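Local coordinates for ABC transporter, substrate-binding protein (Streptococcus pneumoniae, PDB 5G5Y) that binds short- and long-chain fructooligosaccharides, preferring tetrasaccharides and larger, as the solute-binding component of the FusABC-MsmK import complex, at residues A[152-157]-A[283-288]; A[137-142]-A[194-199]. One frame throughout, in Å; residues are numbered along the deposited sequence.

Contact 1 (A[152-157]-A[283-288]); sequences EMPKTT and DVLPVL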
loop_
_atom_site.group_PDB
_atom_site.type_symbol
_atom_site.label_atom_id
_atom_site.label_comp_id
_atom_site.label_asym_id
_atom_site.label_seq_id
_atom_site.Cartn_x
_atom_site.Cartn_y
_atom_site.Cartn_z
ATOM N N GLU A 152 -4.548 14.080 30.472
ATOM C CA GLU A 152 -3.929 14.726 29.322
ATOM C C GLU A 152 -3.586 13.640 28.290
ATOM O O GLU A 152 -3.321 12.497 28.647
ATOM C CB GLU A 152 -2.618 15.410 29.729
ATOM C CG GLU A 152 -2.672 16.337 30.947
ATOM C CD GLU A 152 -3.705 17.444 30.817
ATOM O OE1 GLU A 152 -3.817 18.034 29.717
ATOM O OE2 GLU A 152 -4.413 17.722 31.818
ATOM N N MET A 153 -3.554 14.009 27.013
ATOM C CA MET A 153 -3.037 13.106 25.979
ATOM C C MET A 153 -1.590 12.710 26.335
ATOM O O MET A 153 -0.779 13.581 26.627
ATOM C CB MET A 153 -3.066 13.818 24.596
ATOM C CG MET A 153 -2.564 12.955 23.455
ATOM S SD MET A 153 -3.775 11.700 23.096
ATOM C CE MET A 153 -4.977 12.628 22.128
ATOM N N PRO A 154 -1.253 11.411 26.312
ATOM C CA PRO A 154 0.134 11.036 26.641
ATOM C C PRO A 154 1.147 11.624 25.686
ATOM O O PRO A 154 0.864 11.729 24.501
ATOM C CB PRO A 154 0.158 9.527 26.510
ATOM C CG PRO A 154 -1.186 9.105 26.079
ATOM C CD PRO A 154 -2.120 10.247 26.092
ATOM N N LYS A 155 2.297 12.009 26.225
ATOM C CA LYS A 155 3.408 12.506 25.459
ATOM C C LYS A 155 4.569 11.512 25.350
ATOM O O LYS A 155 5.407 11.661 24.486
ATOM C CB LYS A 155 3.954 13.782 26.107
ATOM C CG LYS A 155 2.995 14.963 26.153
ATOM C CD LYS A 155 3.738 16.192 26.670
ATOM C CE LYS A 155 2.798 17.313 27.064
ATOM N NZ LYS A 155 2.380 17.182 28.489
ATOM N N THR A 156 4.661 10.572 26.290
ATOM C CA THR A 156 5.746 9.615 26.388
ATOM C C THR A 156 5.170 8.207 26.494
ATOM O O THR A 156 3.992 8.015 26.839
ATOM C CB THR A 156 6.618 9.854 27.640
ATOM O OG1 THR A 156 5.910 9.427 28.827
ATOM C CG2 THR A 156 7.025 11.333 27.762
ATOM N N THR A 157 6.017 7.217 26.247
ATOM C CA THR A 157 5.619 5.835 26.426
ATOM C C THR A 157 5.230 5.526 27.890
ATOM O O THR A 157 4.300 4.746 28.122
ATOM C CB THR A 157 6.700 4.855 25.914
ATOM O OG1 THR A 157 7.975 5.140 26.498
ATOM C CG2 THR A 157 6.788 5.003 24.383
ATOM N N ASP A 283 -9.327 9.756 18.211
ATOM C CA ASP A 283 -8.459 10.623 17.432
ATOM C C ASP A 283 -7.057 10.004 17.384
ATOM O O ASP A 283 -6.806 8.995 18.032
ATOM C CB ASP A 283 -8.387 12.007 18.078
ATOM C CG ASP A 283 -8.182 13.126 17.063
ATOM O OD1 ASP A 283 -7.781 12.872 15.907
ATOM O OD2 ASP A 283 -8.416 14.281 17.440
ATOM N N VAL A 284 -6.173 10.636 16.619
ATOM C CA VAL A 284 -4.793 10.192 16.438
ATOM C C VAL A 284 -4.017 10.288 17.754
ATOM O O VAL A 284 -4.058 11.309 18.452
ATOM C CB VAL A 284 -4.042 11.017 15.377
ATOM C CG1 VAL A 284 -2.660 10.426 15.147
ATOM C CG2 VAL A 284 -4.810 11.095 14.055
ATOM N N LEU A 285 -3.354 9.196 18.111
ATOM C CA LEU A 285 -2.435 9.200 19.231
ATOM C C LEU A 285 -1.172 9.888 18.705
ATOM O O LEU A 285 -0.539 9.349 17.780
ATOM C CB LEU A 285 -2.110 7.765 19.666
ATOM C CG LEU A 285 -1.141 7.621 20.846
ATOM C CD1 LEU A 285 -1.776 8.151 22.114
ATOM C CD2 LEU A 285 -0.707 6.197 21.058
ATOM N N PRO A 286 -0.804 11.044 19.260
ATOM C CA PRO A 286 0.431 11.653 18.756
ATOM C C PRO A 286 1.678 10.797 18.966
ATOM O O PRO A 286 1.700 9.909 19.831
ATOM C CB PRO A 286 0.562 12.947 19.570
ATOM C CG PRO A 286 -0.765 13.128 20.252
ATOM C CD PRO A 286 -1.363 11.788 20.405
ATOM N N VAL A 287 2.710 11.109 18.216
ATOM C CA VAL A 287 3.981 10.396 18.307
ATOM C C VAL A 287 4.519 10.550 19.745
ATOM O O VAL A 287 4.579 11.674 20.288
ATOM C CB VAL A 287 4.974 10.919 17.268
ATOM C CG1 VAL A 287 6.382 10.353 17.500
ATOM C CG2 VAL A 287 4.443 10.571 15.894
ATOM N N LEU A 288 4.868 9.430 20.358
ATOM C CA LEU A 288 5.332 9.403 21.762
ATOM C C LEU A 288 6.847 9.392 21.860
ATOM O O LEU A 288 7.528 8.713 21.095
ATOM C CB LEU A 288 4.809 8.156 22.431
ATOM C CG LEU A 288 3.297 7.994 22.364
ATOM C CD1 LEU A 288 2.869 6.691 23.023
ATOM C CD2 LEU A 288 2.590 9.140 23.062
HETATM O O HOH W 1 4.022 13.318 22.549
#

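Contact 2 (A[137-142]-A[194-199]); sequences DMAWIN and FKFLFA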
loop_
_atom_site.group_PDB
_atom_site.type_symbol
_atom_site.label_atom_id
_atom_site.label_comp_id
_atom_site.label_asym_id
_atom_site.label_seq_id
_atom_site.Cartn_x
_atom_site.Cartn_y
_atom_site.Cartn_z
ATOM N N ASP A 137 -0.223 1.518 9.901
ATOM C CA ASP A 137 -0.861 1.130 11.146
ATOM C C ASP A 137 -0.917 2.261 12.184
ATOM O O ASP A 137 -0.274 2.196 13.229
ATOM C CB ASP A 137 -0.204 -0.121 11.745
ATOM C CG ASP A 137 1.226 0.095 12.191
ATOM O OD1 ASP A 137 1.991 0.795 11.503
ATOM O OD2 ASP A 137 1.587 -0.445 13.272
ATOM N N MET A 138 -1.719 3.274 11.893
ATOM C CA MET A 138 -1.860 4.442 12.762
ATOM C C MET A 138 -2.479 4.014 14.095
ATOM O O MET A 138 -3.329 3.114 14.119
ATOM C CB MET A 138 -2.748 5.516 12.121
ATOM C CG MET A 138 -2.178 6.113 10.882
ATOM S SD MET A 138 -3.180 7.367 10.054
ATOM C CE MET A 138 -3.547 8.532 11.352
ATOM N N ALA A 139 -2.020 4.647 15.180
ATOM C CA ALA A 139 -2.565 4.412 16.534
ATOM C C ALA A 139 -3.640 5.467 16.802
ATOM O O ALA A 139 -3.449 6.646 16.456
ATOM C CB ALA A 139 -1.473 4.478 17.568
ATOM N N TRP A 140 -4.748 5.019 17.375
ATOM C CA TRP A 140 -5.904 5.850 17.663
ATOM C C TRP A 140 -6.244 5.689 19.133
ATOM O O TRP A 140 -6.083 4.585 19.701
ATOM C CB TRP A 140 -7.080 5.375 16.817
ATOM C CG TRP A 140 -6.783 5.325 15.361
ATOM C CD1 TRP A 140 -6.300 4.268 14.667
ATOM C CD2 TRP A 140 -6.970 6.378 14.415
ATOM N NE1 TRP A 140 -6.145 4.606 13.357
ATOM C CE2 TRP A 140 -6.564 5.885 13.170
ATOM C CE3 TRP A 140 -7.427 7.691 14.509
ATOM C CZ2 TRP A 140 -6.600 6.655 12.001
ATOM C CZ3 TRP A 140 -7.480 8.467 13.324
ATOM C CH2 TRP A 140 -7.065 7.947 12.112
ATOM N N ILE A 141 -6.711 6.769 19.757
ATOM C CA ILE A 141 -6.997 6.749 21.189
ATOM C C ILE A 141 -8.413 7.298 21.465
ATOM O O ILE A 141 -8.865 8.204 20.761
ATOM C CB ILE A 141 -5.921 7.512 21.977
ATOM C CG1 ILE A 141 -6.109 7.367 23.500
ATOM C CG2 ILE A 141 -5.833 8.966 21.561
ATOM C CD1 ILE A 141 -4.911 7.828 24.293
ATOM N N ASN A 142 -9.052 6.758 22.509
ATOM C CA ASN A 142 -10.366 7.214 22.956
ATOM C C ASN A 142 -10.317 8.524 23.756
ATOM O O ASN A 142 -10.010 8.565 24.959
ATOM C CB ASN A 142 -11.110 6.093 23.717
ATOM C CG ASN A 142 -12.603 6.401 23.839
ATOM O OD1 ASN A 142 -12.950 7.538 24.082
ATOM N ND2 ASN A 142 -13.458 5.423 23.632
ATOM N N PHE A 194 0.769 -3.332 16.075
ATOM C CA PHE A 194 1.296 -2.331 16.977
ATOM C C PHE A 194 2.679 -1.769 16.612
ATOM O O PHE A 194 3.172 -0.891 17.319
ATOM C CB PHE A 194 1.346 -2.854 18.461
ATOM C CG PHE A 194 2.178 -4.093 18.654
ATOM C CD1 PHE A 194 3.563 -4.041 18.663
ATOM C CD2 PHE A 194 1.572 -5.335 18.765
ATOM C CE1 PHE A 194 4.316 -5.204 18.802
ATOM C CE2 PHE A 194 2.332 -6.490 18.907
ATOM C CZ PHE A 194 3.703 -6.419 18.949
ATOM N N LYS A 195 3.330 -2.297 15.569
ATOM C CA LYS A 195 4.768 -2.041 15.339
ATOM C C LYS A 195 5.095 -0.540 15.132
ATOM O O LYS A 195 6.236 -0.111 15.386
ATOM C CB LYS A 195 5.357 -2.930 14.223
ATOM C CG LYS A 195 4.857 -2.589 12.813
ATOM C CD LYS A 195 5.612 -3.323 11.705
ATOM C CE LYS A 195 5.625 -4.846 11.849
ATOM N NZ LYS A 195 4.263 -5.411 11.599
ATOM N N PHE A 196 4.105 0.265 14.727
ATOM C CA PHE A 196 4.240 1.733 14.727
ATOM C C PHE A 196 4.923 2.323 15.994
ATOM O O PHE A 196 5.727 3.288 15.926
ATOM C CB PHE A 196 2.851 2.383 14.504
ATOM C CG PHE A 196 2.876 3.867 14.561
ATOM C CD1 PHE A 196 3.337 4.608 13.470
ATOM C CD2 PHE A 196 2.525 4.520 15.716
ATOM C CE1 PHE A 196 3.412 5.988 13.522
ATOM C CE2 PHE A 196 2.607 5.910 15.783
ATOM C CZ PHE A 196 3.053 6.637 14.682
ATOM N N LEU A 197 4.636 1.743 17.155
ATOM C CA LEU A 197 5.151 2.292 18.422
ATOM C C LEU A 197 6.642 2.017 18.627
ATOM O O LEU A 197 7.263 2.659 19.471
ATOM C CB LEU A 197 4.390 1.734 19.636
ATOM C CG LEU A 197 2.930 2.210 19.800
ATOM C CD1 LEU A 197 2.345 1.674 21.102
ATOM C CD2 LEU A 197 2.801 3.732 19.759
ATOM N N PHE A 198 7.219 1.067 17.895
ATOM C CA PHE A 198 8.632 0.709 18.117
ATOM C C PHE A 198 9.598 1.868 17.905
ATOM O O PHE A 198 10.662 1.897 18.545
ATOM C CB PHE A 198 9.042 -0.506 17.263
ATOM C CG PHE A 198 8.680 -1.833 17.906
ATOM C CD1 PHE A 198 7.523 -1.978 18.701
ATOM C CD2 PHE A 198 9.504 -2.937 17.744
ATOM C CE1 PHE A 198 7.207 -3.203 19.295
ATOM C CE2 PHE A 198 9.196 -4.160 18.331
ATOM C CZ PHE A 198 8.044 -4.295 19.107
ATOM N N ALA A 199 9.235 2.781 17.009
ATOM C CA ALA A 199 10.044 3.943 16.675
ATOM C C ALA A 199 10.243 4.905 17.857
ATOM O O ALA A 199 11.228 5.660 17.883
ATOM C CB ALA A 199 9.455 4.678 15.469
#

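Contact 1 (A[152-157]-A[283-288])
The Met153 side chain reaches toward Pro286 and meets its ring at the CD corner, and the thioether chain sets this end of the contact. Its CB points at 283-288, and with CG anti to the backbone N (chi1 -179°) Met153 CG lies 3.5 Å from Pro286 CD, tighter than usual van der Waals contact. SD stays beside the CD corner of the same proline, 3.6 Å from Pro286 CD, and also borders Leu285 CD1. Bends at chi2 and chi3 then carry CE back along the partner segment to the carbonyl oxygen of Val284, 4.0 Å away. Leu285 turns its CD1 to the ring of Pro154 as well, 4.1 Å from Pro154 CG, the two side chains crossing at about a right angle.

At the other end Leu288 lies against main chain: its CD2 is 3.4 Å from Pro154 O, and its CA makes a CA-H...O contact with Lys155 O. One water donates to both Lys155 O and Val287 O, 2.9 Å from each. Backbone hydrogen bonds of Lys155 and Thr157 with Ala289 join the chains directly just past Leu288. The loop ahead of helix 157-169 thus meets the edge-strand exit through apolar packing; within these two segments the bridging water supplies the polar link.

Contact 2 (A[137-142]-A[194-199])
Asp137, at the entrance to strand 138-142 of a mixed four-stranded sheet, crosses Phe196 obliquely in a 3-10 turn of this bilobal solute-binding fold. The turn is evident from the i to i+3 bonds of Leu197 N to Phe194 O and Phe198 N to Lys195 O. Asp137 CB points toward it, and chi1 of 66° places CG between the backbone N and the carbonyl carbon, with the carboxylate facing the main chain of Phe196. OD2 receives the Phe196 N-H through its syn lone pair at 3.0 Å, with 159° at the hydrogen. Lys195 N is also near but poorly angled, so a single backbone N-H across the contact is bonded.

Carboxylate and phenyl planes stand 81° apart, nearly perpendicular. With CG anti to the backbone N, the Phe196 ring passes the acid and runs alongside the start of the strand, its far end leading away; Asp137 O and Ala139 CB both approach it obliquely, and Ala139 CB lies 4.4 Å from Phe196 CD2. Tyr412 of helix 399-412 and Val135 also meet this ring.

Lys195 NZ forms salt bridges with Asp193 and Asp207 instead, remaining 5.9 Å from Asp137 OD2; its positive charge may still favour the carboxylate electrostatically. The Asp137 side chain is about 5 Å from that of Asn191, a substrate-binding residue, which places this turn probably at the border of the sugar site. Phe196 CB sits 3.3 Å from Asp137 OD2 and 3.4 Å from Asp137 O, touching both side chain and main chain of the same residue.

Contacts 1 and 2 both use the mixed sheet, in which strands 138-142 and 282-284 are antiparallel neighbours, and their centres lie 10 Å apart. Probable hydrogen bonds join them directly: Asp283 O to Ile141 N at 2.8 Å and Leu285 N to Ala139 O at 3.0 Å. Met153 SD packs on Ile141 CG2 as well. Both are largely buried, but contact 1 lies farther out, about 25 Å between its centre and that of the chain against 17 Å for contact 2, and includes the exposed Lys155. Its chemistry is apolar and water-bridged; contact 2, nearer the substrate residues, relies on a carboxylate bonded directly to a backbone N-H.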